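Side-chain contacts in flap endonuclease 1 (Desulfurococcus amylolyticus, PDB 3ORY), which probably cleaves the single-stranded 5' flaps of branched DNA, acting as a structure-specific nuclease of the XPG family: residues H71-F76 / H326-D331; R78-V83 / E338-A343. All coordinates share one frame; numbering follows the deposited sequence.

Contact 1 of 2, residues H71-F76 / H326-D331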
loop_
_atom_site.group_PDB
_atom_site.type_symbol
_atom_site.label_atom_id
_atom_site.label_comp_id
_atom_site.label_asym_id
_atom_site.label_seq_id
_atom_site.Cartn_x
_atom_site.Cartn_y
_atom_site.Cartn_z
ATOM N N HIS A 71 -11.593 6.630 -0.138
ATOM C CA HIS A 71 -10.885 5.656 -0.969
ATOM C C HIS A 71 -11.103 5.930 -2.455
ATOM O O HIS A 71 -10.184 5.773 -3.261
ATOM C CB HIS A 71 -11.349 4.234 -0.623
ATOM C CG HIS A 71 -12.817 4.024 -0.787
ATOM N ND1 HIS A 71 -13.755 4.777 -0.116
ATOM C CD2 HIS A 71 -13.512 3.150 -1.549
ATOM C CE1 HIS A 71 -14.966 4.378 -0.461
ATOM N NE2 HIS A 71 -14.844 3.386 -1.323
ATOM N N LEU A 72 -12.316 6.354 -2.801
ATOM C CA LEU A 72 -12.656 6.690 -4.183
ATOM C C LEU A 72 -12.043 8.013 -4.613
ATOM O O LEU A 72 -11.640 8.156 -5.761
ATOM C CB LEU A 72 -14.181 6.750 -4.381
ATOM C CG LEU A 72 -14.936 5.450 -4.140
ATOM C CD1 LEU A 72 -16.438 5.665 -4.226
ATOM C CD2 LEU A 72 -14.482 4.336 -5.100
ATOM N N SER A 73 -11.992 8.974 -3.693
ATOM C CA SER A 73 -11.384 10.268 -3.963
ATOM C C SER A 73 -9.891 10.119 -4.245
ATOM O O SER A 73 -9.382 10.615 -5.254
ATOM C CB SER A 73 -11.604 11.211 -2.785
ATOM O OG SER A 73 -11.163 12.503 -3.112
ATOM N N GLY A 74 -9.198 9.422 -3.351
ATOM C CA GLY A 74 -7.798 9.066 -3.573
ATOM C C GLY A 74 -7.567 8.318 -4.866
ATOM O O GLY A 74 -6.693 8.691 -5.663
ATOM N N LEU A 75 -8.354 7.271 -5.097
ATOM C CA LEU A 75 -8.165 6.471 -6.284
ATOM C C LEU A 75 -8.338 7.308 -7.562
ATOM O O LEU A 75 -7.570 7.168 -8.506
ATOM C CB LEU A 75 -9.114 5.276 -6.289
ATOM C CG LEU A 75 -8.851 4.165 -7.308
ATOM C CD1 LEU A 75 -7.504 3.499 -7.079
ATOM C CD2 LEU A 75 -9.951 3.127 -7.209
ATOM N N PHE A 76 -9.350 8.163 -7.578
ATOM C CA PHE A 76 -9.590 9.039 -8.718
ATOM C C PHE A 76 -8.443 10.028 -8.940
ATOM O O PHE A 76 -7.769 9.989 -9.971
ATOM C CB PHE A 76 -10.923 9.771 -8.533
ATOM C CG PHE A 76 -11.290 10.692 -9.675
ATOM C CD1 PHE A 76 -11.514 10.190 -10.960
ATOM C CD2 PHE A 76 -11.449 12.061 -9.452
ATOM C CE1 PHE A 76 -11.872 11.056 -12.012
ATOM C CE2 PHE A 76 -11.810 12.928 -10.495
ATOM C CZ PHE A 76 -12.024 12.422 -11.771
ATOM N N HIS A 326 -22.065 9.293 -5.232
ATOM C CA HIS A 326 -21.233 9.601 -4.065
ATOM C C HIS A 326 -21.038 11.091 -3.759
ATOM O O HIS A 326 -20.204 11.471 -2.921
ATOM C CB HIS A 326 -19.897 8.845 -4.142
ATOM C CG HIS A 326 -20.054 7.357 -4.059
ATOM N ND1 HIS A 326 -20.412 6.714 -2.894
ATOM C CD2 HIS A 326 -19.921 6.389 -4.998
ATOM C CE1 HIS A 326 -20.484 5.412 -3.116
ATOM N NE2 HIS A 326 -20.193 5.188 -4.384
ATOM N N ASP A 327 -21.812 11.925 -4.450
ATOM C CA ASP A 327 -21.953 13.352 -4.126
ATOM C C ASP A 327 -20.670 14.180 -4.214
ATOM O O ASP A 327 -20.547 15.204 -3.538
ATOM C CB ASP A 327 -22.635 13.520 -2.758
ATOM C CG ASP A 327 -23.961 12.798 -2.690
ATOM O OD1 ASP A 327 -24.891 13.220 -3.406
ATOM O OD2 ASP A 327 -24.076 11.797 -1.941
ATOM N N PHE A 328 -19.725 13.743 -5.050
ATOM C CA PHE A 328 -18.527 14.534 -5.356
ATOM C C PHE A 328 -18.953 15.783 -6.116
ATOM O O PHE A 328 -19.998 15.792 -6.772
ATOM C CB PHE A 328 -17.565 13.744 -6.241
ATOM C CG PHE A 328 -16.695 12.767 -5.505
ATOM C CD1 PHE A 328 -15.311 12.876 -5.577
ATOM C CD2 PHE A 328 -17.249 11.714 -4.767
ATOM C CE1 PHE A 328 -14.484 11.967 -4.914
ATOM C CE2 PHE A 328 -16.431 10.796 -4.095
ATOM C CZ PHE A 328 -15.044 10.925 -4.171
ATOM N N SER A 329 -18.135 16.827 -6.052
ATOM C CA SER A 329 -18.434 18.066 -6.765
ATOM C C SER A 329 -18.362 17.887 -8.283
ATOM O O SER A 329 -17.338 17.449 -8.811
ATOM C CB SER A 329 -17.469 19.177 -6.341
ATOM O OG SER A 329 -17.334 20.122 -7.391
ATOM N N ILE A 330 -19.436 18.269 -8.979
ATOM C CA ILE A 330 -19.486 18.163 -10.438
ATOM C C ILE A 330 -18.406 19.013 -11.128
ATOM O O ILE A 330 -17.817 18.585 -12.126
ATOM C CB ILE A 330 -20.908 18.467 -11.003
ATOM C CG1 ILE A 330 -20.955 18.241 -12.520
ATOM C CG2 ILE A 330 -21.366 19.892 -10.644
ATOM C CD1 ILE A 330 -20.589 16.834 -12.958
ATOM N N ASP A 331 -18.146 20.203 -10.582
ATOM C CA ASP A 331 -17.097 21.084 -11.087
ATOM C C ASP A 331 -15.728 20.424 -10.974
ATOM O O ASP A 331 -14.989 20.329 -11.963
ATOM C CB ASP A 331 -17.089 22.427 -10.330
ATOM C CG ASP A 331 -18.211 23.375 -10.774
ATOM O OD1 ASP A 331 -19.059 22.992 -11.616
ATOM O OD2 ASP A 331 -18.236 24.522 -10.266
#

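Contact 2 of 2, residues R78-V83 / E338-A343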
loop_
_atom_site.group_PDB
_atom_site.type_symbol
_atom_site.label_atom_id
_atom_site.label_comp_id
_atom_site.label_asym_id
_atom_site.label_seq_id
_atom_site.Cartn_x
_atom_site.Cartn_y
_atom_site.Cartn_z
ATOM N N ARG A 78 -5.427 10.541 -7.437
ATOM C CA ARG A 78 -4.055 10.038 -7.473
ATOM C C ARG A 78 -3.759 9.312 -8.780
ATOM O O ARG A 78 -2.673 9.471 -9.342
ATOM C CB ARG A 78 -3.767 9.129 -6.276
ATOM C CG ARG A 78 -2.390 8.456 -6.286
ATOM C CD ARG A 78 -1.250 9.480 -6.235
ATOM N NE ARG A 78 -1.382 10.407 -5.108
ATOM C CZ ARG A 78 -0.371 11.103 -4.591
ATOM N NH1 ARG A 78 0.852 10.969 -5.084
ATOM N NH2 ARG A 78 -0.579 11.921 -3.570
ATOM N N THR A 79 -4.722 8.527 -9.270
ATOM C CA THR A 79 -4.532 7.810 -10.536
ATOM C C THR A 79 -4.376 8.790 -11.698
ATOM O O THR A 79 -3.543 8.575 -12.579
ATOM C CB THR A 79 -5.656 6.800 -10.825
ATOM O OG1 THR A 79 -5.725 5.851 -9.750
ATOM C CG2 THR A 79 -5.391 6.043 -12.130
ATOM N N ILE A 80 -5.183 9.850 -11.685
ATOM C CA ILE A 80 -5.060 10.940 -12.662
ATOM C C ILE A 80 -3.650 11.522 -12.640
ATOM O O ILE A 80 -3.023 11.655 -13.689
ATOM C CB ILE A 80 -6.108 12.056 -12.437
ATOM C CG1 ILE A 80 -7.501 11.531 -12.775
ATOM C CG2 ILE A 80 -5.807 13.297 -13.321
ATOM C CD1 ILE A 80 -8.609 12.533 -12.512
ATOM N N ASN A 81 -3.150 11.838 -11.443
ATOM C CA ASN A 81 -1.795 12.401 -11.285
ATOM C C ASN A 81 -0.713 11.491 -11.825
ATOM O O ASN A 81 0.241 11.950 -12.453
ATOM C CB ASN A 81 -1.481 12.669 -9.823
ATOM C CG ASN A 81 -2.211 13.859 -9.278
ATOM O OD1 ASN A 81 -2.332 14.917 -9.936
ATOM N ND2 ASN A 81 -2.690 13.717 -8.044
ATOM N N ILE A 82 -0.874 10.199 -11.559
ATOM C CA ILE A 82 0.076 9.175 -11.986
ATOM C C ILE A 82 0.124 9.123 -13.516
ATOM O O ILE A 82 1.196 9.155 -14.112
ATOM C CB ILE A 82 -0.295 7.808 -11.348
ATOM C CG1 ILE A 82 0.075 7.816 -9.865
ATOM C CG2 ILE A 82 0.390 6.659 -12.043
ATOM C CD1 ILE A 82 -0.423 6.589 -9.104
ATOM N N VAL A 83 -1.049 9.083 -14.136
ATOM C CA VAL A 83 -1.173 9.154 -15.597
ATOM C C VAL A 83 -0.600 10.461 -16.180
ATOM O O VAL A 83 0.098 10.425 -17.197
ATOM C CB VAL A 83 -2.638 8.931 -16.049
ATOM C CG1 VAL A 83 -2.817 9.257 -17.525
ATOM C CG2 VAL A 83 -3.069 7.475 -15.765
ATOM N N GLU A 338 -11.552 16.496 -17.751
ATOM C CA GLU A 338 -11.019 17.254 -18.888
ATOM C C GLU A 338 -9.510 17.056 -19.008
ATOM O O GLU A 338 -9.004 16.698 -20.075
ATOM C CB GLU A 338 -11.302 18.746 -18.728
ATOM C CG GLU A 338 -12.754 19.158 -18.804
ATOM C CD GLU A 338 -12.929 20.648 -18.537
ATOM O OE1 GLU A 338 -11.914 21.378 -18.557
ATOM O OE2 GLU A 338 -14.072 21.086 -18.302
ATOM N N ARG A 339 -8.797 17.285 -17.908
ATOM C CA ARG A 339 -7.345 17.111 -17.884
ATOM C C ARG A 339 -6.944 15.649 -18.063
ATOM O O ARG A 339 -6.002 15.346 -18.798
ATOM C CB ARG A 339 -6.756 17.682 -16.591
ATOM C CG ARG A 339 -6.603 19.189 -16.616
ATOM C CD ARG A 339 -6.702 19.783 -15.224
ATOM N NE ARG A 339 -6.940 21.229 -15.287
ATOM C CZ ARG A 339 -7.266 21.990 -14.242
ATOM N NH1 ARG A 339 -7.465 23.291 -14.402
ATOM N NH2 ARG A 339 -7.401 21.449 -13.032
ATOM N N TYR A 340 -7.677 14.748 -17.412
ATOM C CA TYR A 340 -7.347 13.331 -17.457
ATOM C C TYR A 340 -7.450 12.742 -18.859
ATOM O O TYR A 340 -6.550 12.015 -19.281
ATOM C CB TYR A 340 -8.204 12.524 -16.467
ATOM C CG TYR A 340 -8.041 11.020 -16.579
ATOM C CD1 TYR A 340 -6.799 10.402 -16.352
ATOM C CD2 TYR A 340 -9.134 10.208 -16.890
ATOM C CE1 TYR A 340 -6.658 9.003 -16.442
ATOM C CE2 TYR A 340 -9.004 8.813 -16.978
ATOM C CZ TYR A 340 -7.761 8.224 -16.756
ATOM O OH TYR A 340 -7.647 6.854 -16.859
ATOM N N VAL A 341 -8.528 13.051 -19.581
ATOM C CA VAL A 341 -8.693 12.505 -20.935
ATOM C C VAL A 341 -7.581 12.973 -21.886
ATOM O O VAL A 341 -7.093 12.197 -22.711
ATOM C CB VAL A 341 -10.115 12.729 -21.542
ATOM C CG1 VAL A 341 -11.181 12.009 -20.699
ATOM C CG2 VAL A 341 -10.453 14.209 -21.704
ATOM N N LYS A 342 -7.167 14.230 -21.745
ATOM C CA LYS A 342 -6.065 14.760 -22.548
ATOM C C LYS A 342 -4.758 14.038 -22.239
ATOM O O LYS A 342 -4.073 13.565 -23.149
ATOM C CB LYS A 342 -5.918 16.273 -22.363
ATOM C CG LYS A 342 -7.105 17.106 -22.890
ATOM C CD LYS A 342 -7.176 17.180 -24.435
ATOM C CE LYS A 342 -8.014 16.040 -25.054
ATOM N NZ LYS A 342 -9.451 16.059 -24.635
ATOM N N ALA A 343 -4.439 13.919 -20.952
ATOM C CA ALA A 343 -3.214 13.247 -20.532
ATOM C C ALA A 343 -3.228 11.761 -20.913
ATOM O O ALA A 343 -2.193 11.205 -21.275
ATOM C CB ALA A 343 -2.980 13.438 -19.041
#

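Contact 1 of 2, residues H71-F76 / H326-D331
Leu72 and Ser73, on the first turns of helix 70-84, face the chain linking helices 315-325 and 330-347, with the CA atoms of Ser73 and Phe328 8.4 Å apart. No hydrogen bond joins the two segments; the contact rests on two flat rings. Leu72 lays its CD1 methyl over one face of the His326 imidazole, 3.8 Å from the ring centroid and 19° off the normal, a CH-pi contact, the side chains crossing nearly at right angles. The leucine reaches the ring because CG lies opposite its carbonyl carbon (chi1 -62°) and the chain then runs extended. Asp63 accepts a hydrogen bond at His326 ND1, which should fix the ring's rotation. Phe328 instead presents its rim: CZ comes 3.7 Å from Ser73 N, near the ring plane, and CE1 lies equally close to Ser73 CB. A residue as small as serine lets the ring come right up to the helix backbone. With alanine in place of Phe328, a gap would probably open beside Ser73, and Leu322 and Val333 would lose this ring. Ser329 caps helix 330-347 through Arg332 N. One turn along helix 70-84, Phe76 reaches helices 315-325 and 330-347, while His71 and Leu75 face helix 143-156.

Contact 2 of 2, residues R78-V83 / E338-A343
Ile80 and Val83 meet Tyr340 and Ala343 in an apolar helix-helix interface, where the C-terminal helix 330-347 lies beside helix 70-84 of the PIN-like nuclease domain. The two segments run in roughly the same direction, 36° from parallel, and their axes come within 9.6 Å. On each helix the touching residues are three apart, about one turn. Tyr340 is the large bump, entering the hollow between Ile80 and Val83. It leans out from its helix with CG opposite the backbone N (chi1 173°), which brings the ring alongside the other helix. Ile80 fits under its root: CG1 is 3.8 Å from Tyr340 CD1, while Ile80 CG2 and CD1 pack on the tyrosine CB. A beta-branched residue suits this place, since its two branches together fill one side of the ring's base. Beyond the ring, Val83 bulges toward Ala343, whose single methyl leaves room for it, CG1 lying 4.5 Å from Ala343 CB. The tyrosine's polar end is also provided for, because its OH hydrogen-bonds to Met156 O at the end of helix 143-156. Val83 closes the hollow at the ring's rim, with its CG2 methyl in the ring plane, 4.0 Å from Tyr340 CE1.

Contacts 1 and 2 lie along the same pair of helices, 70-84 and 330-347, with their centres about 14 Å apart. Contact 1 brings the chain entering helix 330-347 against the start of helix 70-84; contact 2 joins the two helices further along. The segments of each pair are about 250 residues apart in sequence. Between the contacts, Thr79 OG1 hydrogen-bonds to Leu75 O, and Met156 of helix 143-156 touches Phe76 in the first segment of contact 1 and Ile80 in contact 2. Helix 70-84 leads into strand 88-93 of the central sheet. The contact centres lie about 20 and 21 Å from the chain's centre, and neither contact includes a metal or ligand.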